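Local coordinates for protein neuraminidase (Influenza A virus, PDB 4FVK) that forms a calcium-binding homotetramer of six-bladed beta-propellers on the virion and is predicted to remove terminal sialic acid from viral and cellular glycoconjugates, at residues G39-S44 with S89-S94; F59-G64 with E80-T85; R225-F230 with I274-P279; Q237-C242 with G302-G307. All coordinates share one frame; numbering follows the deposited sequence.

Contact 1: residues G39-S44 with S89-S94; sequences GDLILS and SASTLS
Ile42 and Ser91 make up the tight part of this contact, joined by two hydrogen bonds, one donated from each side. Ile42 N gives its hydrogen to Ser91 O over 2.8 Å at an N-H...O angle of 155°, and Ser91 OG donates to Ile42 O at 3.0 Å, approaching in the plane of that carbonyl. A chi1 of 59° sets OG between the backbone N and carbonyl carbon of Ser91, within reach of the acceptor. Ser91 also centres an inverse gamma turn and, with Glu358, belongs to a zinc site. Ile42 CG1 closes on Ser91 O to 3.5 Å, and Leu41 CD1 meets Thr92 CG2 at 3.9 Å. The opposite end is looser: the bond from Leu93 N to Asp40 O is weak at 3.4 Å, and Asp40 is partly exposed. Only one beta bridge is formed, Leu41 with Thr92, so a loop docks here without extending the sheet. That loop links strands 81-86 and 97-101, while strand 42-44 pairs with strand 56-67; Ile42 rests on Phe60, Ala62 and Tyr83, and Pro38 of a neighbouring subunit packs on Asp40 and Leu93.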
loop_
_atom_site.group_PDB
_atom_site.type_symbol
_atom_site.label_atom_id
_atom_site.label_comp_id
_atom_site.label_asym_id
_atom_site.label_seq_id
_atom_site.Cartn_x
_atom_site.Cartn_y
_atom_site.Cartn_z
ATOM N N GLY A 39 8.784 8.252 13.851
ATOM C CA GLY A 39 9.917 8.191 12.938
ATOM C C GLY A 39 9.447 7.923 11.514
ATOM O O GLY A 39 8.307 7.503 11.313
ATOM N N ASP A 40 10.318 8.162 10.532
ATOM C CA ASP A 40 10.001 7.954 9.107
ATOM C C ASP A 40 9.009 8.947 8.538
ATOM O O ASP A 40 8.383 8.693 7.511
ATOM C CB ASP A 40 9.494 6.530 8.833
ATOM C CG ASP A 40 10.605 5.511 8.850
ATOM O OD1 ASP A 40 10.369 4.382 9.333
ATOM O OD2 ASP A 40 11.713 5.850 8.385
ATOM N N LEU A 41 8.851 10.078 9.205
ATOM C CA LEU A 41 7.955 11.086 8.695
ATOM C C LEU A 41 8.752 12.055 7.831
ATOM O O LEU A 41 9.789 12.529 8.244
ATOM C CB LEU A 41 7.291 11.822 9.859
ATOM C CG LEU A 41 5.924 12.401 9.545
ATOM C CD1 LEU A 41 4.955 11.240 9.366
ATOM C CD2 LEU A 41 5.476 13.340 10.665
ATOM N N ILE A 42 8.272 12.338 6.632
ATOM C CA ILE A 42 8.835 13.422 5.834
ATOM C C ILE A 42 8.288 14.764 6.355
ATOM O O ILE A 42 7.071 14.963 6.409
ATOM C CB ILE A 42 8.422 13.263 4.370
ATOM C CG1 ILE A 42 8.674 11.826 3.893
ATOM C CG2 ILE A 42 9.122 14.272 3.519
ATOM C CD1 ILE A 42 8.103 11.547 2.517
ATOM N N LEU A 43 9.174 15.663 6.769
ATOM C CA LEU A 43 8.764 16.978 7.275
ATOM C C LEU A 43 8.645 17.886 6.065
ATOM O O LEU A 43 9.500 17.824 5.177
ATOM C CB LEU A 43 9.825 17.575 8.200
ATOM C CG LEU A 43 10.016 16.985 9.588
ATOM C CD1 LEU A 43 8.693 17.095 10.342
ATOM C CD2 LEU A 43 10.517 15.531 9.519
ATOM N N SER A 44 7.622 18.737 6.038
ATOM C CA SER A 44 7.301 19.450 4.817
ATOM C C SER A 44 7.139 20.966 4.978
ATOM O O SER A 44 6.836 21.459 6.058
ATOM C CB SER A 44 6.017 18.887 4.250
ATOM O OG SER A 44 4.949 19.177 5.105
ATOM N N SER A 89 -3.678 10.561 4.875
ATOM C CA SER A 89 -2.533 9.815 5.400
ATOM C C SER A 89 -1.447 10.702 5.942
ATOM O O SER A 89 -1.195 11.790 5.416
ATOM C CB SER A 89 -1.873 8.948 4.315
ATOM O OG SER A 89 -2.818 8.195 3.582
ATOM N N ALA A 90 -0.735 10.196 6.938
ATOM C CA ALA A 90 0.445 10.874 7.439
ATOM C C ALA A 90 1.483 10.847 6.346
ATOM O O ALA A 90 1.424 9.979 5.494
ATOM C CB ALA A 90 0.967 10.165 8.658
ATOM N N SER A 91 2.442 11.760 6.370
ATOM C CA SER A 91 3.394 11.850 5.275
ATOM C C SER A 91 4.662 10.994 5.508
ATOM O O SER A 91 5.739 11.529 5.705
ATOM C CB SER A 91 3.738 13.331 4.979
ATOM O OG SER A 91 4.294 13.953 6.123
ATOM N N THR A 92 4.518 9.668 5.483
ATOM C CA THR A 92 5.659 8.756 5.651
ATOM C C THR A 92 6.263 8.366 4.324
ATOM O O THR A 92 5.662 8.591 3.274
ATOM C CB THR A 92 5.233 7.439 6.329
ATOM O OG1 THR A 92 4.240 6.805 5.519
ATOM C CG2 THR A 92 4.644 7.717 7.686
ATOM N N LEU A 93 7.445 7.756 4.383
ATOM C CA LEU A 93 8.130 7.243 3.202
ATOM C C LEU A 93 7.299 6.208 2.453
ATOM O O LEU A 93 7.315 6.158 1.233
ATOM C CB LEU A 93 9.461 6.595 3.598
ATOM C CG LEU A 93 10.702 7.476 3.639
ATOM C CD1 LEU A 93 11.922 6.619 3.906
ATOM C CD2 LEU A 93 10.870 8.255 2.328
ATOM N N SER A 94 6.565 5.374 3.176
ATOM C CA SER A 94 5.829 4.306 2.498
ATOM C C SER A 94 4.603 4.850 1.779
ATOM O O SER A 94 4.063 4.233 0.866
ATOM C CB SER A 94 5.428 3.181 3.480
ATOM O OG SER A 94 4.789 3.701 4.638
#

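Contact 2: residues F59-G64 with E80-T85; sequences FFIAYG and ESLYKT
Two antiparallel strands inside one blade of the beta-propeller meet here, with Phe60 and Tyr83 as the hydrogen-bonded pair and Phe59-Lys84 and Ile61-Leu82 as non-hydrogen-bonded pairs. Tyr83 N donates to Phe60 O at 2.7 Å, close to straight with an N-H...O angle of 165°. The return bond from Phe60 N to Tyr83 O is 3.0 Å. Ala62 N to Ser81 O, at 3.2 Å, continues the pairing, after which a water bridges Ala62 O and Ser81 N. On the face of the sheet carrying Phe60 and Tyr83, Tyr83 CB sits over the Phe60 ring, 3.5 Å from CZ, a CH-pi contact. The two rings are nearly parallel, 16° apart, but slid so far that they barely overlap. Phe60 holds its CG between backbone N and carbonyl carbon (chi1 61°), which swings the ring across toward the partner strand, where Thr85 OG1 lies at its edge, 3.2 Å from CE1; that hydroxyl is hydrogen-bonded to Ser96 OG. Ala62 CB packs at 3.3 Å from Tyr83 CE2. On the other face Lys84 runs alongside Phe59, its CD 3.8 Å from CZ, and Ile61 CD1 meets Leu82 CB at 4.2 Å. Glu80, at the start of the second segment, pairs with Arg103 and joins Trp78 in a zinc site. Strand 56-67 also pairs with strands 42-44 and 47-51, strand 81-86 is flanked by 97-101, and Leu82 packs against Val116 and Val118 of strand 114-120.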
loop_
_atom_site.group_PDB
_atom_site.type_symbol
_atom_site.label_atom_id
_atom_site.label_comp_id
_atom_site.label_asym_id
_atom_site.label_seq_id
_atom_site.Cartn_x
_atom_site.Cartn_y
_atom_site.Cartn_z
ATOM N N PHE A 59 0.373 18.394 -1.587
ATOM C CA PHE A 59 1.598 18.581 -2.356
ATOM C C PHE A 59 2.578 19.377 -1.514
ATOM O O PHE A 59 2.190 20.362 -0.887
ATOM C CB PHE A 59 1.276 19.321 -3.669
ATOM C CG PHE A 59 0.551 18.447 -4.691
ATOM C CD1 PHE A 59 -0.820 18.252 -4.619
ATOM C CD2 PHE A 59 1.257 17.794 -5.689
ATOM C CE1 PHE A 59 -1.479 17.471 -5.549
ATOM C CE2 PHE A 59 0.604 17.009 -6.628
ATOM C CZ PHE A 59 -0.759 16.839 -6.552
ATOM N N PHE A 60 3.843 18.982 -1.483
ATOM C CA PHE A 60 4.773 19.661 -0.587
ATOM C C PHE A 60 6.233 19.480 -0.958
ATOM O O PHE A 60 6.586 18.526 -1.638
ATOM C CB PHE A 60 4.566 19.194 0.860
ATOM C CG PHE A 60 4.808 17.703 1.080
ATOM C CD1 PHE A 60 3.812 16.779 0.836
ATOM C CD2 PHE A 60 6.022 17.242 1.558
ATOM C CE1 PHE A 60 4.024 15.428 1.067
ATOM C CE2 PHE A 60 6.237 15.887 1.812
ATOM C CZ PHE A 60 5.238 14.978 1.559
ATOM N N ILE A 61 7.059 20.428 -0.515
ATOM C CA ILE A 61 8.501 20.316 -0.594
ATOM C C ILE A 61 9.024 19.638 0.684
ATOM O O ILE A 61 8.789 20.109 1.783
ATOM C CB ILE A 61 9.169 21.720 -0.750
ATOM C CG1 ILE A 61 8.493 22.549 -1.858
ATOM C CG2 ILE A 61 10.667 21.599 -1.035
ATOM C CD1 ILE A 61 8.429 21.857 -3.245
ATOM N N ALA A 62 9.716 18.518 0.535
ATOM C CA ALA A 62 10.342 17.842 1.658
ATOM C C ALA A 62 11.565 18.601 2.149
ATOM O O ALA A 62 12.333 19.087 1.348
ATOM C CB ALA A 62 10.781 16.468 1.220
ATOM N N TYR A 63 11.795 18.666 3.451
ATOM C CA TYR A 63 13.064 19.221 3.897
ATOM C C TYR A 63 13.775 18.357 4.920
ATOM O O TYR A 63 14.888 18.689 5.326
ATOM C CB TYR A 63 12.906 20.657 4.433
ATOM C CG TYR A 63 12.163 20.765 5.749
ATOM C CD1 TYR A 63 10.791 20.978 5.770
ATOM C CD2 TYR A 63 12.831 20.677 6.967
ATOM C CE1 TYR A 63 10.087 21.099 6.973
ATOM C CE2 TYR A 63 12.134 20.790 8.189
ATOM C CZ TYR A 63 10.759 21.005 8.166
ATOM O OH TYR A 63 10.041 21.126 9.331
ATOM N N GLY A 64 13.133 17.261 5.335
ATOM C CA GLY A 64 13.736 16.330 6.279
ATOM C C GLY A 64 12.954 15.049 6.576
ATOM O O GLY A 64 11.779 14.884 6.212
ATOM N N GLU A 80 16.022 19.794 -2.873
ATOM C CA GLU A 80 14.603 19.970 -2.671
ATOM C C GLU A 80 13.826 19.227 -3.732
ATOM O O GLU A 80 14.085 19.361 -4.928
ATOM C CB GLU A 80 14.232 21.457 -2.715
ATOM C CG GLU A 80 15.004 22.345 -1.735
ATOM C CD GLU A 80 16.090 23.176 -2.415
ATOM O OE1 GLU A 80 16.389 24.275 -1.899
ATOM O OE2 GLU A 80 16.645 22.742 -3.462
ATOM N N SER A 81 12.835 18.471 -3.295
ATOM C CA SER A 81 11.975 17.779 -4.223
ATOM C C SER A 81 10.542 17.903 -3.766
ATOM O O SER A 81 10.268 17.991 -2.584
ATOM C CB SER A 81 12.373 16.304 -4.311
ATOM O OG SER A 81 13.603 16.177 -4.989
ATOM N N LEU A 82 9.638 17.890 -4.723
ATOM C CA LEU A 82 8.219 17.938 -4.461
ATOM C C LEU A 82 7.677 16.524 -4.250
ATOM O O LEU A 82 8.046 15.600 -4.968
ATOM C CB LEU A 82 7.528 18.568 -5.667
ATOM C CG LEU A 82 6.005 18.506 -5.760
ATOM C CD1 LEU A 82 5.373 19.346 -4.670
ATOM C CD2 LEU A 82 5.591 18.982 -7.148
ATOM N N TYR A 83 6.790 16.372 -3.268
ATOM C CA TYR A 83 6.161 15.090 -2.996
ATOM C C TYR A 83 4.648 15.238 -2.959
ATOM O O TYR A 83 4.123 16.342 -2.890
ATOM C CB TYR A 83 6.608 14.578 -1.635
ATOM C CG TYR A 83 8.022 14.058 -1.547
ATOM C CD1 TYR A 83 8.263 12.696 -1.455
ATOM C CD2 TYR A 83 9.112 14.920 -1.512
ATOM C CE1 TYR A 83 9.510 12.211 -1.328
ATOM C CE2 TYR A 83 10.407 14.424 -1.404
ATOM C CZ TYR A 83 10.590 13.065 -1.311
ATOM O OH TYR A 83 11.847 12.521 -1.187
ATOM N N LYS A 84 3.957 14.107 -2.973
ATOM C CA LYS A 84 2.496 14.063 -2.920
ATOM C C LYS A 84 2.076 12.941 -1.949
ATOM O O LYS A 84 2.693 11.875 -1.932
ATOM C CB LYS A 84 1.980 13.770 -4.326
ATOM C CG LYS A 84 0.541 13.324 -4.454
ATOM C CD LYS A 84 0.203 13.217 -5.944
ATOM C CE LYS A 84 -0.883 12.204 -6.220
ATOM N NZ LYS A 84 -1.443 12.371 -7.589
ATOM N N THR A 85 1.048 13.201 -1.148
ATOM C CA THR A 85 0.502 12.266 -0.152
ATOM C C THR A 85 -1.024 12.444 -0.124
ATOM O O THR A 85 -1.493 13.566 -0.207
ATOM C CB THR A 85 1.038 12.611 1.269
ATOM O OG1 THR A 85 2.468 12.603 1.255
ATOM C CG2 THR A 85 0.531 11.644 2.353
HETATM O O HOH W 1 13.586 17.610 -0.439
#

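Contact 3: residues R225-F230 with I274-P279; sequences RPLLRF and ILDEKP
Arg229 grips the carboxylate of Asp276 side-on, one nitrogen to each oxygen. NE of Arg229 donates to OD2 of Asp276 at 2.5 Å, shorter than usual and doubtful in its exact value, and NH2 of Arg229 reaches OD1 of Asp276 at 2.7 Å. The bidentate salt bridge is identified by this two-nitrogen grip, by the syn lone pairs that both oxygens use, and by guanidinium and carboxylate planes only 14° apart. It ties strand 227-230, in a four-stranded antiparallel blade of the beta-propeller, to the loop leading into strand 280-284. Asp276 projects its carboxylate from the centre of an inverse gamma turn; CG lies opposite the backbone N (chi1 179°), which carries the group out to the arginine. The remaining nitrogen, NH1 of Arg229, is bound by Glu304 and Gln237, so the guanidinium is shared between two carboxylates. Tyr206 OH and Lys213 NZ hydrogen-bond the backbone N and O of Asp276, respectively. Next to the bridge, Leu227 presents one methyl to each neighbour: CD2 lies 3.9 Å from Asp276 CG, while CD1 packs at 4.0 Å against CD1 of Ile274, the two side chains crossing at about a right angle. Farther along, Arg225 sends its guanidinium to Ile270 O and Thr217 OG1, near the calcium ligand Asp248, but its share in this contact is aliphatic: Arg225 CB lies 4.1 Å from Ile274 CD1.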
loop_
_atom_site.group_PDB
_atom_site.type_symbol
_atom_site.label_atom_id
_atom_site.label_comp_id
_atom_site.label_asym_id
_atom_site.label_seq_id
_atom_site.Cartn_x
_atom_site.Cartn_y
_atom_site.Cartn_z
ATOM N N ARG A 225 -3.989 42.700 1.271
ATOM C CA ARG A 225 -3.642 41.707 0.283
ATOM C C ARG A 225 -4.188 42.168 -1.044
ATOM O O ARG A 225 -5.360 42.469 -1.144
ATOM C CB ARG A 225 -4.297 40.354 0.635
ATOM C CG ARG A 225 -3.762 39.719 1.900
ATOM C CD ARG A 225 -4.252 38.239 2.092
ATOM N NE ARG A 225 -3.606 37.654 3.262
ATOM C CZ ARG A 225 -2.352 37.220 3.266
ATOM N NH1 ARG A 225 -1.630 37.253 2.144
ATOM N NH2 ARG A 225 -1.829 36.727 4.388
ATOM N N PRO A 226 -3.338 42.222 -2.072
ATOM C CA PRO A 226 -3.870 42.585 -3.385
ATOM C C PRO A 226 -4.660 41.449 -4.022
ATOM O O PRO A 226 -4.405 40.282 -3.740
ATOM C CB PRO A 226 -2.616 42.922 -4.195
ATOM C CG PRO A 226 -1.481 42.289 -3.450
ATOM C CD PRO A 226 -1.872 42.336 -2.008
ATOM N N LEU A 227 -5.639 41.793 -4.851
ATOM C CA LEU A 227 -6.504 40.806 -5.472
ATOM C C LEU A 227 -6.396 40.883 -6.986
ATOM O O LEU A 227 -6.396 41.970 -7.558
ATOM C CB LEU A 227 -7.964 41.029 -5.079
ATOM C CG LEU A 227 -8.476 40.772 -3.652
ATOM C CD1 LEU A 227 -7.730 41.550 -2.621
ATOM C CD2 LEU A 227 -9.908 41.209 -3.567
ATOM N N LEU A 228 -6.339 39.725 -7.633
ATOM C CA LEU A 228 -6.301 39.652 -9.086
ATOM C C LEU A 228 -7.541 38.916 -9.564
ATOM O O LEU A 228 -7.977 37.951 -8.933
ATOM C CB LEU A 228 -5.034 38.925 -9.557
ATOM C CG LEU A 228 -4.912 38.531 -11.027
ATOM C CD1 LEU A 228 -4.738 39.745 -11.913
ATOM C CD2 LEU A 228 -3.746 37.562 -11.247
ATOM N N ARG A 229 -8.124 39.393 -10.659
ATOM C CA ARG A 229 -9.269 38.740 -11.285
ATOM C C ARG A 229 -8.999 38.725 -12.771
ATOM O O ARG A 229 -8.646 39.755 -13.329
ATOM C CB ARG A 229 -10.544 39.552 -11.056
ATOM C CG ARG A 229 -10.849 39.863 -9.611
ATOM C CD ARG A 229 -11.876 40.977 -9.514
ATOM N NE ARG A 229 -12.330 41.162 -8.142
ATOM C CZ ARG A 229 -12.938 42.254 -7.689
ATOM N NH1 ARG A 229 -13.168 43.293 -8.499
ATOM N NH2 ARG A 229 -13.301 42.308 -6.412
ATOM N N PHE A 230 -9.165 37.585 -13.422
ATOM C CA PHE A 230 -8.947 37.546 -14.857
ATOM C C PHE A 230 -9.777 36.516 -15.583
ATOM O O PHE A 230 -10.295 35.579 -14.973
ATOM C CB PHE A 230 -7.456 37.422 -15.208
ATOM C CG PHE A 230 -6.796 36.126 -14.785
ATOM C CD1 PHE A 230 -6.760 35.032 -15.645
ATOM C CD2 PHE A 230 -6.128 36.035 -13.573
ATOM C CE1 PHE A 230 -6.118 33.843 -15.279
ATOM C CE2 PHE A 230 -5.470 34.854 -13.198
ATOM C CZ PHE A 230 -5.476 33.754 -14.048
ATOM N N ILE A 274 -8.464 35.607 0.338
ATOM C CA ILE A 274 -9.696 36.351 0.522
ATOM C C ILE A 274 -10.735 35.781 -0.437
ATOM O O ILE A 274 -10.487 35.673 -1.620
ATOM C CB ILE A 274 -9.480 37.848 0.168
ATOM C CG1 ILE A 274 -8.557 38.514 1.198
ATOM C CG2 ILE A 274 -10.818 38.574 0.025
ATOM C CD1 ILE A 274 -8.355 40.029 0.995
ATOM N N LEU A 275 -11.901 35.404 0.053
ATOM C CA LEU A 275 -12.930 34.899 -0.851
ATOM C C LEU A 275 -13.626 36.106 -1.491
ATOM O O LEU A 275 -14.361 36.837 -0.819
ATOM C CB LEU A 275 -13.919 34.005 -0.105
ATOM C CG LEU A 275 -14.968 33.355 -1.014
ATOM C CD1 LEU A 275 -14.297 32.520 -2.113
ATOM C CD2 LEU A 275 -15.984 32.522 -0.218
ATOM N N ASP A 276 -13.369 36.315 -2.777
ATOM C CA ASP A 276 -13.675 37.598 -3.439
ATOM C C ASP A 276 -15.041 37.500 -4.087
ATOM O O ASP A 276 -15.180 37.516 -5.300
ATOM C CB ASP A 276 -12.574 37.925 -4.470
ATOM C CG ASP A 276 -12.818 39.246 -5.237
ATOM O OD1 ASP A 276 -13.556 40.126 -4.761
ATOM O OD2 ASP A 276 -12.240 39.408 -6.334
ATOM N N GLU A 277 -16.056 37.344 -3.255
ATOM C CA GLU A 277 -17.414 37.226 -3.745
ATOM C C GLU A 277 -18.285 38.262 -3.023
ATOM O O GLU A 277 -17.784 39.087 -2.255
ATOM C CB GLU A 277 -17.933 35.802 -3.480
ATOM C CG GLU A 277 -17.048 34.683 -4.060
ATOM C CD GLU A 277 -17.054 34.668 -5.580
ATOM O OE1 GLU A 277 -15.982 34.456 -6.182
ATOM O OE2 GLU A 277 -18.130 34.874 -6.181
ATOM N N LYS A 278 -19.587 38.211 -3.268
ATOM C CA LYS A 278 -20.552 38.943 -2.450
ATOM C C LYS A 278 -21.563 37.961 -1.857
ATOM O O LYS A 278 -22.375 37.395 -2.579
ATOM C CB LYS A 278 -21.273 40.035 -3.259
ATOM C CG LYS A 278 -20.433 41.258 -3.557
ATOM C CD LYS A 278 -21.282 42.385 -4.164
ATOM C CE LYS A 278 -20.414 43.524 -4.726
ATOM N NZ LYS A 278 -21.227 44.644 -5.309
ATOM N N PRO A 279 -21.507 37.734 -0.538
ATOM C CA PRO A 279 -20.569 38.287 0.443
ATOM C C PRO A 279 -19.117 37.819 0.264
ATOM O O PRO A 279 -18.842 36.779 -0.319
ATOM C CB PRO A 279 -21.111 37.747 1.771
ATOM C CG PRO A 279 -22.534 37.466 1.511
ATOM C CD PRO A 279 -22.542 36.924 0.116
#

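Contact 4: residues Q237-C242 with G302-G307; sequences QIVEPC and GIESEG. With ZN (zinc ion), chain F.
Cys242 and Ile303 supply the hydrogen bond between these segments: Cys242 N donates to Ile303 O at 3.0 Å with an N-H...O angle of 166°. The acceptor belongs to a type I turn from Gly302 to Ser305, which is secured from within. Gly302 O receives both the backbone N and the hydroxyl of Ser305, the latter at 2.7 Å and in the carbonyl plane. Ser305 OG in turn accepts from Gly307 N at 3.2 Å, which makes an ST turn, so one hydroxyl links two successive turns. The first segment is the end of strand 236-239, the outer strand of a four-stranded propeller blade, together with the chain leaving it, and the turn packs beside that exit. Cys242 fixes the exit a second time through its disulfide with Cys259. The apolar contact is between Pro241 CB and Ile303 CG1, 3.7 Å apart. Val239 instead sets hydrocarbon against a carboxylate, its CB 3.7 Å from Glu304 OE2. Glu304 crosses the valine at about a right angle, its chain extended beyond CG, and its other oxygen forms a salt bridge with Arg229; the valine thus lies against a carboxylate already held by charge. Metal coordination occupies the far end. Glu306 OE1 binds the zinc ion at 2.0 Å, and two waters are further ligands. Glu306 OE2 stays 4.1 Å from the zinc, so the carboxylate is monodentate, and Thr308 belongs to the same metal site.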
loop_
_atom_site.group_PDB
_atom_site.type_symbol
_atom_site.label_atom_id
_atom_site.label_comp_id
_atom_site.label_asym_id
_atom_site.label_seq_id
_atom_site.Cartn_x
_atom_site.Cartn_y
_atom_site.Cartn_z
ATOM N N GLN A 237 -7.827 42.523 -13.975
ATOM C CA GLN A 237 -7.795 43.694 -13.111
ATOM C C GLN A 237 -7.142 43.318 -11.775
ATOM O O GLN A 237 -7.295 42.194 -11.282
ATOM C CB GLN A 237 -9.219 44.242 -12.874
ATOM C CG GLN A 237 -10.217 43.144 -12.501
ATOM C CD GLN A 237 -11.657 43.634 -12.262
ATOM O OE1 GLN A 237 -12.020 43.987 -11.148
ATOM N NE2 GLN A 237 -12.484 43.596 -13.304
ATOM N N ILE A 238 -6.410 44.264 -11.203
ATOM C CA ILE A 238 -5.862 44.151 -9.867
ATOM C C ILE A 238 -6.500 45.209 -8.979
ATOM O O ILE A 238 -6.391 46.408 -9.265
ATOM C CB ILE A 238 -4.339 44.357 -9.872
ATOM C CG1 ILE A 238 -3.644 43.140 -10.510
ATOM C CG2 ILE A 238 -3.850 44.608 -8.448
ATOM C CD1 ILE A 238 -2.172 43.316 -10.810
ATOM N N VAL A 239 -7.176 44.780 -7.915
ATOM C CA VAL A 239 -7.813 45.716 -6.995
ATOM C C VAL A 239 -7.375 45.532 -5.545
ATOM O O VAL A 239 -6.919 44.457 -5.135
ATOM C CB VAL A 239 -9.357 45.649 -7.044
ATOM C CG1 VAL A 239 -9.862 45.811 -8.475
ATOM C CG2 VAL A 239 -9.872 44.350 -6.413
ATOM N N GLU A 240 -7.546 46.597 -4.775
ATOM C CA GLU A 240 -7.171 46.640 -3.379
ATOM C C GLU A 240 -8.426 46.513 -2.525
ATOM O O GLU A 240 -9.457 47.101 -2.853
ATOM C CB GLU A 240 -6.483 47.978 -3.100
ATOM C CG GLU A 240 -5.956 48.130 -1.691
ATOM C CD GLU A 240 -4.609 47.463 -1.504
ATOM O OE1 GLU A 240 -4.090 46.866 -2.471
ATOM O OE2 GLU A 240 -4.065 47.554 -0.387
ATOM N N PRO A 241 -8.362 45.728 -1.431
ATOM C CA PRO A 241 -9.522 45.673 -0.527
ATOM C C PRO A 241 -9.812 47.067 0.022
ATOM O O PRO A 241 -8.867 47.823 0.251
ATOM C CB PRO A 241 -9.060 44.741 0.605
ATOM C CG PRO A 241 -7.915 43.970 0.037
ATOM C CD PRO A 241 -7.238 44.922 -0.935
ATOM N N CYS A 242 -11.087 47.393 0.231
ATOM C CA CYS A 242 -11.487 48.756 0.580
ATOM C C CYS A 242 -11.995 48.894 2.018
ATOM O O CYS A 242 -12.489 49.946 2.409
ATOM C CB CYS A 242 -12.518 49.301 -0.416
ATOM S SG CYS A 242 -11.873 49.527 -2.091
ATOM N N GLY A 302 -19.115 42.683 -0.219
ATOM C CA GLY A 302 -17.953 42.410 -1.049
ATOM C C GLY A 302 -16.726 43.150 -0.561
ATOM O O GLY A 302 -16.817 44.061 0.260
ATOM N N ILE A 303 -15.569 42.768 -1.084
ATOM C CA ILE A 303 -14.300 43.271 -0.585
ATOM C C ILE A 303 -14.032 44.715 -1.018
ATOM O O ILE A 303 -13.136 45.384 -0.490
ATOM C CB ILE A 303 -13.149 42.372 -1.065
ATOM C CG1 ILE A 303 -11.898 42.583 -0.198
ATOM C CG2 ILE A 303 -12.858 42.630 -2.549
ATOM C CD1 ILE A 303 -12.102 42.235 1.282
ATOM N N GLU A 304 -14.781 45.206 -1.992
ATOM C CA GLU A 304 -14.595 46.602 -2.382
ATOM C C GLU A 304 -15.604 47.543 -1.715
ATOM O O GLU A 304 -15.746 48.696 -2.111
ATOM C CB GLU A 304 -14.586 46.772 -3.900
ATOM C CG GLU A 304 -13.374 46.141 -4.540
ATOM C CD GLU A 304 -13.318 46.362 -6.032
ATOM O OE1 GLU A 304 -13.970 45.588 -6.770
ATOM O OE2 GLU A 304 -12.613 47.304 -6.460
ATOM N N SER A 305 -16.284 47.041 -0.692
ATOM C CA SER A 305 -17.155 47.874 0.115
ATOM C C SER A 305 -16.368 48.441 1.288
ATOM O O SER A 305 -15.135 48.346 1.322
ATOM C CB SER A 305 -18.355 47.075 0.617
ATOM O OG SER A 305 -17.980 46.140 1.617
ATOM N N GLU A 306 -17.084 49.029 2.245
ATOM C CA GLU A 306 -16.451 49.630 3.416
ATOM C C GLU A 306 -16.056 48.545 4.419
ATOM O O GLU A 306 -15.237 48.768 5.310
ATOM C CB GLU A 306 -17.376 50.672 4.065
ATOM C CG GLU A 306 -18.822 50.223 4.173
ATOM C CD GLU A 306 -19.556 50.856 5.343
ATOM O OE1 GLU A 306 -20.430 50.177 5.926
ATOM O OE2 GLU A 306 -19.261 52.025 5.679
ATOM N N GLY A 307 -16.637 47.365 4.272
ATOM C CA GLY A 307 -16.157 46.225 5.030
ATOM C C GLY A 307 -16.981 45.840 6.239
ATOM O O GLY A 307 -16.508 45.111 7.106
HETATM ZN ZN ZN F . -21.909 48.983 5.298
HETATM O O HOH W 2 -22.352 50.128 3.616
HETATM O O HOH W 3 -20.676 47.962 4.013
#

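The four contacts form two clusters on opposite sides of the chain's centre. Contacts 1 and 2, centres 10 Å apart, share the sheet containing strands 42-44, 56-67 and 81-86; along the sequence, contact 2 falls between the two segments of contact 1. The centres of contacts 3 and 4 lie 8 Å apart; these two share the sheet in which strands 227-230 and 236-239 are neighbours, and their segments alternate along the chain. The clusters follow in series, with centres 29 to 41 Å apart and no touch between them. They thus sample separate blades of the propeller: one at which neighbouring subunits pack, the other touching no other protein chain at these segments.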